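Local coordinates for protein putative methyltransferase (Emericella variicolor, PDB 7DMB) that probably transfers methyl groups from S-adenosyl-L-methionine as a trans-acting partner of a polyketide synthase in calbistrin biosynthesis, and binds S-adenosyl-L-homocysteine, at residues P51-Q56 / A180-E185; K76-T81 / Y90-A95; F309-S314 / Y373-M378. All coordinates share one frame; numbering follows the deposited sequence.

Contact 1: residues P51-Q56 / A180-E185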
loop_
_atom_site.group_PDB
_atom_site.type_symbol
_atom_site.label_atom_id
_atom_site.label_comp_id
_atom_site.label_asym_id
_atom_site.label_seq_id
_atom_site.Cartn_x
_atom_site.Cartn_y
_atom_site.Cartn_z
ATOM N N PRO A 51 -5.408 -13.531 -4.612
ATOM C CA PRO A 51 -6.030 -12.471 -5.418
ATOM C C PRO A 51 -7.545 -12.615 -5.437
ATOM O O PRO A 51 -8.089 -13.721 -5.361
ATOM C CB PRO A 51 -5.433 -12.683 -6.818
ATOM C CG PRO A 51 -4.165 -13.474 -6.597
ATOM C CD PRO A 51 -4.485 -14.358 -5.415
ATOM N N THR A 52 -8.231 -11.475 -5.525
ATOM C CA THR A 52 -9.678 -11.511 -5.667
ATOM C C THR A 52 -10.121 -11.754 -7.106
ATOM O O THR A 52 -11.239 -12.235 -7.321
ATOM C CB THR A 52 -10.304 -10.215 -5.134
ATOM O OG1 THR A 52 -9.973 -9.113 -5.981
ATOM C CG2 THR A 52 -9.805 -9.920 -3.732
ATOM N N ARG A 53 -9.270 -11.466 -8.091
ATOM C CA ARG A 53 -9.665 -11.558 -9.494
ATOM C C ARG A 53 -8.419 -11.467 -10.370
ATOM O O ARG A 53 -7.325 -11.119 -9.903
ATOM C CB ARG A 53 -10.664 -10.453 -9.856
ATOM C CG ARG A 53 -10.056 -9.071 -9.685
ATOM C CD ARG A 53 -10.932 -7.936 -10.163
ATOM N NE ARG A 53 -10.257 -6.665 -9.917
ATOM C CZ ARG A 53 -10.245 -6.063 -8.732
ATOM N NH1 ARG A 53 -10.882 -6.626 -7.699
ATOM N NH2 ARG A 53 -9.602 -4.910 -8.579
ATOM N N GLU A 54 -8.597 -11.816 -11.647
ATOM C CA GLU A 54 -7.597 -11.518 -12.665
ATOM C C GLU A 54 -7.603 -10.019 -12.917
ATOM O O GLU A 54 -8.663 -9.409 -13.039
ATOM C CB GLU A 54 -7.895 -12.281 -13.957
ATOM C CG GLU A 54 -6.669 -12.638 -14.776
ATOM C CD GLU A 54 -6.285 -11.548 -15.782
ATOM O OE1 GLU A 54 -5.286 -11.732 -16.513
ATOM O OE2 GLU A 54 -6.980 -10.506 -15.845
ATOM N N SER A 55 -6.427 -9.411 -12.970
ATOM C CA SER A 55 -6.371 -7.956 -12.958
ATOM C C SER A 55 -5.490 -7.370 -14.056
ATOM O O SER A 55 -5.212 -6.168 -14.024
ATOM C CB SER A 55 -5.892 -7.470 -11.590
ATOM O OG SER A 55 -4.540 -7.812 -11.384
ATOM N N GLN A 56 -5.060 -8.178 -15.025
ATOM C CA GLN A 56 -4.157 -7.687 -16.058
ATOM C C GLN A 56 -4.786 -6.584 -16.905
ATOM O O GLN A 56 -4.083 -5.666 -17.333
ATOM C CB GLN A 56 -3.696 -8.850 -16.935
ATOM C CG GLN A 56 -2.851 -9.879 -16.156
ATOM C CD GLN A 56 -1.605 -9.272 -15.510
ATOM O OE1 GLN A 56 -1.382 -9.417 -14.301
ATOM N NE2 GLN A 56 -0.784 -8.597 -16.316
ATOM N N ALA A 180 -6.498 -0.649 -4.407
ATOM C CA ALA A 180 -5.384 -1.546 -4.095
ATOM C C ALA A 180 -5.831 -2.696 -3.202
ATOM O O ALA A 180 -5.485 -3.858 -3.447
ATOM C CB ALA A 180 -4.247 -0.766 -3.431
ATOM N N ASN A 181 -6.577 -2.384 -2.141
ATOM C CA ASN A 181 -7.094 -3.435 -1.270
ATOM C C ASN A 181 -8.028 -4.373 -2.021
ATOM O O ASN A 181 -8.162 -5.545 -1.655
ATOM C CB ASN A 181 -7.824 -2.811 -0.084
ATOM C CG ASN A 181 -6.893 -2.451 1.042
ATOM O OD1 ASN A 181 -6.437 -3.325 1.788
ATOM N ND2 ASN A 181 -6.603 -1.158 1.184
ATOM N N SER A 182 -8.674 -3.885 -3.079
ATOM C CA SER A 182 -9.630 -4.710 -3.797
ATOM C C SER A 182 -8.966 -5.868 -4.541
ATOM O O SER A 182 -9.661 -6.801 -4.963
ATOM C CB SER A 182 -10.438 -3.821 -4.749
ATOM O OG SER A 182 -9.731 -3.565 -5.957
ATOM N N LEU A 183 -7.648 -5.853 -4.686
ATOM C CA LEU A 183 -6.963 -6.929 -5.388
ATOM C C LEU A 183 -6.677 -8.129 -4.500
ATOM O O LEU A 183 -6.439 -9.225 -5.026
ATOM C CB LEU A 183 -5.647 -6.421 -5.980
ATOM C CG LEU A 183 -5.695 -5.429 -7.148
ATOM C CD1 LEU A 183 -4.276 -4.995 -7.523
ATOM C CD2 LEU A 183 -6.409 -6.034 -8.346
ATOM N N SER A 184 -6.679 -7.953 -3.179
ATOM C CA SER A 184 -6.270 -8.996 -2.245
ATOM C C SER A 184 -7.468 -9.486 -1.452
ATOM O O SER A 184 -8.260 -8.677 -0.941
ATOM C CB SER A 184 -5.207 -8.491 -1.261
ATOM O OG SER A 184 -4.063 -7.956 -1.906
ATOM N N GLU A 185 -7.603 -10.799 -1.352
ATOM C CA GLU A 185 -8.581 -11.419 -0.463
ATOM C C GLU A 185 -7.862 -11.812 0.828
ATOM O O GLU A 185 -7.081 -12.773 0.840
ATOM C CB GLU A 185 -9.230 -12.630 -1.131
ATOM C CG GLU A 185 -10.413 -13.193 -0.355
ATOM C CD GLU A 185 -11.414 -12.120 0.015
ATOM O OE1 GLU A 185 -12.209 -11.744 -0.862
ATOM O OE2 GLU A 185 -11.403 -11.644 1.173
HETATM O O HOH W 1 -7.069 -9.994 -7.676
#

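Contact 2: residues K76-T81 / Y90-A95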
loop_
_atom_site.group_PDB
_atom_site.type_symbol
_atom_site.label_atom_id
_atom_site.label_comp_id
_atom_site.label_asym_id
_atom_site.label_seq_id
_atom_site.Cartn_x
_atom_site.Cartn_y
_atom_site.Cartn_z
ATOM N N LYS A 76 6.148 20.309 -19.765
ATOM C CA LYS A 76 5.731 21.083 -18.605
ATOM C C LYS A 76 6.801 21.047 -17.516
ATOM O O LYS A 76 7.166 22.086 -16.947
ATOM C CB LYS A 76 4.396 20.530 -18.091
ATOM C CG LYS A 76 3.400 21.582 -17.662
ATOM C CD LYS A 76 2.039 20.990 -17.279
ATOM C CE LYS A 76 1.446 21.712 -16.068
ATOM N NZ LYS A 76 0.063 21.321 -15.816
ATOM N N LEU A 77 7.336 19.859 -17.238
ATOM C CA LEU A 77 8.331 19.726 -16.182
ATOM C C LEU A 77 9.598 20.504 -16.507
ATOM O O LEU A 77 10.176 21.153 -15.629
ATOM C CB LEU A 77 8.650 18.249 -15.954
ATOM C CG LEU A 77 7.920 17.652 -14.745
ATOM C CD1 LEU A 77 8.191 16.171 -14.630
ATOM C CD2 LEU A 77 8.346 18.386 -13.487
ATOM N N LYS A 78 10.031 20.476 -17.772
ATOM C CA LYS A 78 11.323 21.062 -18.120
ATOM C C LYS A 78 11.304 22.585 -18.027
ATOM O O LYS A 78 12.286 23.196 -17.598
ATOM C CB LYS A 78 11.731 20.606 -19.519
ATOM C CG LYS A 78 12.022 19.112 -19.629
ATOM C CD LYS A 78 12.618 18.521 -18.336
ATOM C CE LYS A 78 14.130 18.840 -18.197
ATOM N NZ LYS A 78 14.841 18.151 -17.079
ATOM N N SER A 79 10.199 23.221 -18.400
ATOM C CA SER A 79 10.125 24.668 -18.247
ATOM C C SER A 79 9.776 25.108 -16.824
ATOM O O SER A 79 9.798 26.314 -16.543
ATOM C CB SER A 79 9.110 25.257 -19.233
ATOM O OG SER A 79 7.977 24.419 -19.367
ATOM N N ALA A 80 9.474 24.178 -15.923
ATOM C CA ALA A 80 9.087 24.533 -14.565
ATOM C C ALA A 80 10.307 24.696 -13.663
ATOM O O ALA A 80 11.375 24.113 -13.889
ATOM C CB ALA A 80 8.147 23.480 -13.972
ATOM N N THR A 81 10.125 25.490 -12.616
ATOM C CA THR A 81 11.139 25.682 -11.588
ATOM C C THR A 81 10.931 24.633 -10.500
ATOM O O THR A 81 10.046 24.771 -9.653
ATOM C CB THR A 81 11.063 27.091 -11.013
ATOM O OG1 THR A 81 11.227 28.045 -12.069
ATOM C CG2 THR A 81 12.146 27.294 -9.960
ATOM N N TYR A 90 12.533 13.749 -9.310
ATOM C CA TYR A 90 11.359 13.232 -10.009
ATOM C C TYR A 90 11.386 13.606 -11.486
ATOM O O TYR A 90 11.138 12.758 -12.354
ATOM C CB TYR A 90 10.082 13.751 -9.343
ATOM C CG TYR A 90 8.794 13.228 -9.946
ATOM C CD1 TYR A 90 8.278 11.997 -9.565
ATOM C CD2 TYR A 90 8.085 13.974 -10.886
ATOM C CE1 TYR A 90 7.086 11.509 -10.100
ATOM C CE2 TYR A 90 6.891 13.499 -11.423
ATOM C CZ TYR A 90 6.393 12.262 -11.026
ATOM O OH TYR A 90 5.209 11.773 -11.546
ATOM N N ARG A 91 11.665 14.881 -11.787
ATOM C CA ARG A 91 11.830 15.310 -13.175
ATOM C C ARG A 91 12.891 14.468 -13.888
ATOM O O ARG A 91 12.655 13.945 -14.985
ATOM C CB ARG A 91 12.190 16.800 -13.232
ATOM C CG ARG A 91 12.637 17.278 -14.626
ATOM C CD ARG A 91 12.599 18.806 -14.821
ATOM N NE ARG A 91 13.617 19.514 -14.044
ATOM C CZ ARG A 91 13.606 20.824 -13.806
ATOM N NH1 ARG A 91 12.642 21.589 -14.302
ATOM N NH2 ARG A 91 14.567 21.371 -13.068
ATOM N N ASN A 92 14.066 14.310 -13.266
ATOM C CA ASN A 92 15.128 13.503 -13.864
ATOM C C ASN A 92 14.686 12.058 -14.044
ATOM O O ASN A 92 14.887 11.467 -15.110
ATOM C CB ASN A 92 16.391 13.568 -13.001
ATOM C CG ASN A 92 17.076 14.924 -13.068
ATOM O OD1 ASN A 92 16.856 15.712 -14.001
ATOM N ND2 ASN A 92 17.917 15.204 -12.079
ATOM N N TRP A 93 14.092 11.467 -12.997
ATOM C CA TRP A 93 13.561 10.110 -13.114
ATOM C C TRP A 93 12.519 10.014 -14.223
ATOM O O TRP A 93 12.550 9.082 -15.035
ATOM C CB TRP A 93 12.951 9.641 -11.785
ATOM C CG TRP A 93 12.199 8.350 -11.966
ATOM C CD1 TRP A 93 12.739 7.099 -12.073
ATOM C CD2 TRP A 93 10.785 8.189 -12.126
ATOM N NE1 TRP A 93 11.748 6.169 -12.266
ATOM C CE2 TRP A 93 10.540 6.811 -12.310
ATOM C CE3 TRP A 93 9.705 9.072 -12.128
ATOM C CZ2 TRP A 93 9.259 6.298 -12.489
ATOM C CZ3 TRP A 93 8.425 8.552 -12.295
ATOM C CH2 TRP A 93 8.215 7.183 -12.474
ATOM N N LEU A 94 11.582 10.961 -14.275
ATOM C CA LEU A 94 10.523 10.864 -15.276
ATOM C C LEU A 94 11.077 10.995 -16.695
ATOM O O LEU A 94 10.622 10.289 -17.596
ATOM C CB LEU A 94 9.433 11.907 -15.019
ATOM C CG LEU A 94 8.076 11.528 -15.631
ATOM C CD1 LEU A 94 7.688 10.140 -15.239
ATOM C CD2 LEU A 94 6.995 12.500 -15.240
ATOM N N ALA A 95 12.060 11.881 -16.909
ATOM C CA ALA A 95 12.713 11.976 -18.217
ATOM C C ALA A 95 13.339 10.650 -18.628
ATOM O O ALA A 95 13.325 10.293 -19.811
ATOM C CB ALA A 95 13.793 13.063 -18.213
#

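Contact 3: residues F309-S314 / Y373-M378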
loop_
_atom_site.group_PDB
_atom_site.type_symbol
_atom_site.label_atom_id
_atom_site.label_comp_id
_atom_site.label_asym_id
_atom_site.label_seq_id
_atom_site.Cartn_x
_atom_site.Cartn_y
_atom_site.Cartn_z
ATOM N N PHE A 309 0.803 -8.970 10.251
ATOM C CA PHE A 309 0.301 -9.113 8.893
ATOM C C PHE A 309 0.604 -7.818 8.161
ATOM O O PHE A 309 0.091 -6.752 8.528
ATOM C CB PHE A 309 -1.191 -9.443 8.842
ATOM C CG PHE A 309 -1.763 -9.351 7.462
ATOM C CD1 PHE A 309 -1.429 -10.282 6.498
ATOM C CD2 PHE A 309 -2.580 -8.298 7.107
ATOM C CE1 PHE A 309 -1.924 -10.177 5.211
ATOM C CE2 PHE A 309 -3.084 -8.203 5.836
ATOM C CZ PHE A 309 -2.743 -9.138 4.882
ATOM N N ASN A 310 1.449 -7.915 7.141
ATOM C CA ASN A 310 2.054 -6.758 6.486
ATOM C C ASN A 310 1.738 -6.813 4.992
ATOM O O ASN A 310 2.218 -7.698 4.274
ATOM C CB ASN A 310 3.562 -6.740 6.749
ATOM C CG ASN A 310 4.245 -5.464 6.271
ATOM O OD1 ASN A 310 3.652 -4.386 6.234
ATOM N ND2 ASN A 310 5.513 -5.590 5.915
ATOM N N GLN A 311 0.907 -5.890 4.530
ATOM C CA GLN A 311 0.561 -5.778 3.118
ATOM C C GLN A 311 1.432 -4.686 2.512
ATOM O O GLN A 311 1.363 -3.529 2.947
ATOM C CB GLN A 311 -0.924 -5.446 2.966
ATOM C CG GLN A 311 -1.510 -5.587 1.558
ATOM C CD GLN A 311 -3.002 -5.308 1.545
ATOM O OE1 GLN A 311 -3.446 -4.193 1.853
ATOM N NE2 GLN A 311 -3.791 -6.327 1.211
ATOM N N GLU A 312 2.246 -5.038 1.512
ATOM C CA GLU A 312 3.278 -4.106 1.059
ATOM C C GLU A 312 3.528 -4.194 -0.443
ATOM O O GLU A 312 3.796 -5.268 -0.985
ATOM C CB GLU A 312 4.588 -4.347 1.818
ATOM C CG GLU A 312 4.717 -3.551 3.123
ATOM C CD GLU A 312 4.971 -2.066 2.871
ATOM O OE1 GLU A 312 5.401 -1.712 1.735
ATOM O OE2 GLU A 312 4.771 -1.258 3.807
ATOM N N LEU A 313 3.490 -3.040 -1.098
ATOM C CA LEU A 313 3.775 -2.969 -2.527
ATOM C C LEU A 313 5.178 -3.468 -2.859
ATOM O O LEU A 313 6.154 -3.160 -2.167
ATOM C CB LEU A 313 3.627 -1.531 -3.008
ATOM C CG LEU A 313 2.192 -1.036 -2.971
ATOM C CD1 LEU A 313 2.185 0.477 -3.117
ATOM C CD2 LEU A 313 1.408 -1.717 -4.083
ATOM N N SER A 314 5.260 -4.259 -3.919
ATOM C CA SER A 314 6.510 -4.422 -4.657
ATOM C C SER A 314 6.235 -4.729 -6.137
ATOM O O SER A 314 6.729 -5.728 -6.667
ATOM C CB SER A 314 7.378 -5.513 -4.004
ATOM O OG SER A 314 6.664 -6.711 -3.727
ATOM N N TYR A 373 2.040 -8.195 -10.179
ATOM C CA TYR A 373 1.259 -8.030 -8.968
ATOM C C TYR A 373 1.597 -6.665 -8.380
ATOM O O TYR A 373 2.563 -6.013 -8.793
ATOM C CB TYR A 373 1.544 -9.166 -7.973
ATOM C CG TYR A 373 2.870 -9.058 -7.264
ATOM C CD1 TYR A 373 2.990 -8.386 -6.042
ATOM C CD2 TYR A 373 4.020 -9.613 -7.816
ATOM C CE1 TYR A 373 4.218 -8.278 -5.398
ATOM C CE2 TYR A 373 5.250 -9.510 -7.176
ATOM C CZ TYR A 373 5.354 -8.845 -5.977
ATOM O OH TYR A 373 6.599 -8.755 -5.377
ATOM N N TYR A 374 0.782 -6.213 -7.423
ATOM C CA TYR A 374 1.071 -4.963 -6.731
ATOM C C TYR A 374 1.477 -5.188 -5.279
ATOM O O TYR A 374 2.616 -4.870 -4.911
ATOM C CB TYR A 374 -0.126 -3.997 -6.854
ATOM C CG TYR A 374 0.018 -3.099 -8.079
ATOM C CD1 TYR A 374 0.652 -1.858 -7.988
ATOM C CD2 TYR A 374 -0.435 -3.512 -9.337
ATOM C CE1 TYR A 374 0.800 -1.035 -9.107
ATOM C CE2 TYR A 374 -0.275 -2.698 -10.468
ATOM C CZ TYR A 374 0.341 -1.461 -10.344
ATOM O OH TYR A 374 0.500 -0.643 -11.444
ATOM N N ASN A 375 0.605 -5.791 -4.464
ATOM C CA ASN A 375 0.845 -6.027 -3.044
ATOM C C ASN A 375 1.298 -7.464 -2.774
ATOM O O ASN A 375 0.713 -8.423 -3.292
ATOM C CB ASN A 375 -0.431 -5.770 -2.243
ATOM C CG ASN A 375 -0.589 -4.337 -1.815
ATOM O OD1 ASN A 375 0.368 -3.681 -1.439
ATOM N ND2 ASN A 375 -1.822 -3.851 -1.829
ATOM N N ALA A 376 2.305 -7.614 -1.912
ATOM C CA ALA A 376 2.558 -8.882 -1.227
ATOM C C ALA A 376 1.882 -8.867 0.152
ATOM O O ALA A 376 2.103 -7.950 0.948
ATOM C CB ALA A 376 4.059 -9.142 -1.083
ATOM N N ASN A 377 1.055 -9.883 0.421
ATOM C CA ASN A 377 0.374 -10.050 1.714
ATOM C C ASN A 377 1.211 -11.007 2.553
ATOM O O ASN A 377 1.196 -12.219 2.315
ATOM C CB ASN A 377 -1.049 -10.592 1.541
ATOM C CG ASN A 377 -1.955 -9.648 0.742
ATOM O OD1 ASN A 377 -2.448 -8.637 1.262
ATOM N ND2 ASN A 377 -2.162 -9.971 -0.538
ATOM N N MET A 378 1.933 -10.465 3.537
ATOM C CA MET A 378 2.939 -11.211 4.290
ATOM C C MET A 378 2.499 -11.407 5.738
ATOM O O MET A 378 2.080 -10.452 6.405
ATOM C CB MET A 378 4.284 -10.489 4.258
ATOM C CG MET A 378 4.898 -10.383 2.877
ATOM S SD MET A 378 6.281 -9.233 2.808
ATOM C CE MET A 378 5.426 -7.672 2.638
#

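Contact 1: residues P51-Q56 / A180-E185
Thr-52 and Arg-53 grip the turn at Ser-182 and Leu-183, and in the threonine one branch bonds to a carbonyl while the other packs against the backbone. Its CB sits 3.5 Å from Ser-182 O. From there OG1 donates to that same Ser-182 O at 2.5 Å, arriving in the carbonyl plane, while the other branch, CG2, lies 3.3 Å from Ser-184 C and brushes the CB of Glu-185. The first torsion (chi1 69°) sets OG1 between the backbone N and the carbonyl carbon and thereby turns CG2 to the strand. The backbone adds Thr-52 N to Leu-183 O, 2.9 Å, and a water that accepts from Arg-53 N probably donates to Leu-183 O.

Arg-53 reaches over with an extended chain. Its NH2 donates to Ser-182 OG at 2.9 Å, almost straight (175°) and within the guanidinium plane, and NH1 adds a weak bond to Ser-182 O. Leu-183 CD2 lies over one guanidinium face, 3.4 Å from NH2, and also meets Ser-55 CB. Glu-58 forms a salt bridge with the same NH2, and Ser-182 OG is further bonded to Trp-179 O, which should limit rotation of both groups.

Pro-51 and Ser-184 form an antiparallel non-hydrogen-bonded pair. The arrangement is a minimal two-stranded antiparallel sheet, 50-51 with 184-185, entered through a type I beta turn from Asn-181 to Ser-184 following helix 172-181.

Contact 2: residues K76-T81 / Y90-A95
Leu-77 and Arg-91 mark the closest backbone approach, their CA atoms 6.4 Å apart, where the last turn of helix 56-79 meets helix 85-101. Near its C-terminal end the carbonyls of Leu-77 and Ala-80 both accept from one arginine.

Arg-91 NH1 donates to Leu-77 O at 2.8 Å and to Ala-80 O at 2.9 Å, with both oxygens at the edge of the guanidinium and near its plane. Two bonds from a single nitrogen fix the rotation of the group. CG lies anti to the backbone N (chi1 169°), and a bend at chi3 swings the guanidinium to the helix end. Leu-77 O also accepts from Ala-80 N, and the two donors reach it from opposite faces of its carbonyl plane. The partial negative charge of such a C-terminal helix end probably favours the arginine there.

Lys-78, bent at chi2 and chi3, passes across the arginine's aliphatic part at a slant: NZ is 3.2 Å from Arg-91 CD, and like charges come close as NZ lies 3.5 Å from Arg-91 NE. On the apolar side of the contact, Leu-77 CD1 touches Leu-94 CD2 at 3.9 Å, the two leucines crossing at about a right angle, and comes obliquely to the Tyr-90 ring.

Helix 140-157 packs on Leu-77 through Val-153 and on Ala-80 through Val-157, while Tyr-90 OH is bonded to Phe-322 O of helix 319-324.

Contact 3: residues F309-S314 / Y373-M378
Gln-311, with CG anti to its N (chi1 -167°) and an extended chain, and Asn-377, with CG turned beside its backbone N (chi1 -62°), place their amides side by side on one face of the sheet. Gln-311 NE2 can thus donate to Asn-377 OD1 at 2.7 Å, in the carbonyl plane, although the amide planes are 63° apart. Asn-375 brings its amide against Gln-311 in a different way, stacked and nearly parallel, with Gln-311 CG 3.7 Å from Asn-375 CG; Asn-375 OD1 is hydrogen-bonded to Asn-283 ND2. Asn-377 also lies beside Phe-309, whose ring plane is nearly parallel to that amide.

These side chains ride on neighbouring antiparallel strands, 306-313 and 375-382, of the seven-stranded sheet with order 3-2-1-4-5-7-6, the arrangement of the class I methyltransferase (Rossmann-like) fold in which strand 7 is inserted antiparallel. Asn-310 with Met-378 and Glu-312 with Ala-376 are the hydrogen-bonded pairs; Asn-310 N to Met-378 O is 2.7 Å.

On the other face Met-378, its chain bent at chi3, lays CE 3.5 Å from Glu-312 CB, and Trp-349 of helix 346-355 packs against the methionine. Glu-312 OE1 is hydrogen-bonded to His-286 ND1. Beyond the strand, Ser-314 N bonds to Tyr-374 O, and Tyr-373 OH donates to Ser-314 OG at 2.6 Å, the serine oxygen lying at the ring edge. Leu-313 CD2 meets the Tyr-374 ring in its plane, also at the edge.

Contacts 1 and 3 adjoin: their centres are about 12 Å apart, and Ser-184 OG of contact 1 probably hydrogen-bonds to Asn-377 ND2 of contact 3 at 3.1 Å, joining the small two-stranded sheet to the large one. The side chain of Gln-311 is about 7 Å from the bound S-adenosyl-L-homocysteine and that of Ser-182 about 12 Å, so contact 1 lies farther out. Contact 2 stands apart in the helical part, its centre about 33 Å from that of contact 1 and 30 Å from that of contact 3, away from the annotated sites. In sequence, it falls between the two segments of contact 1.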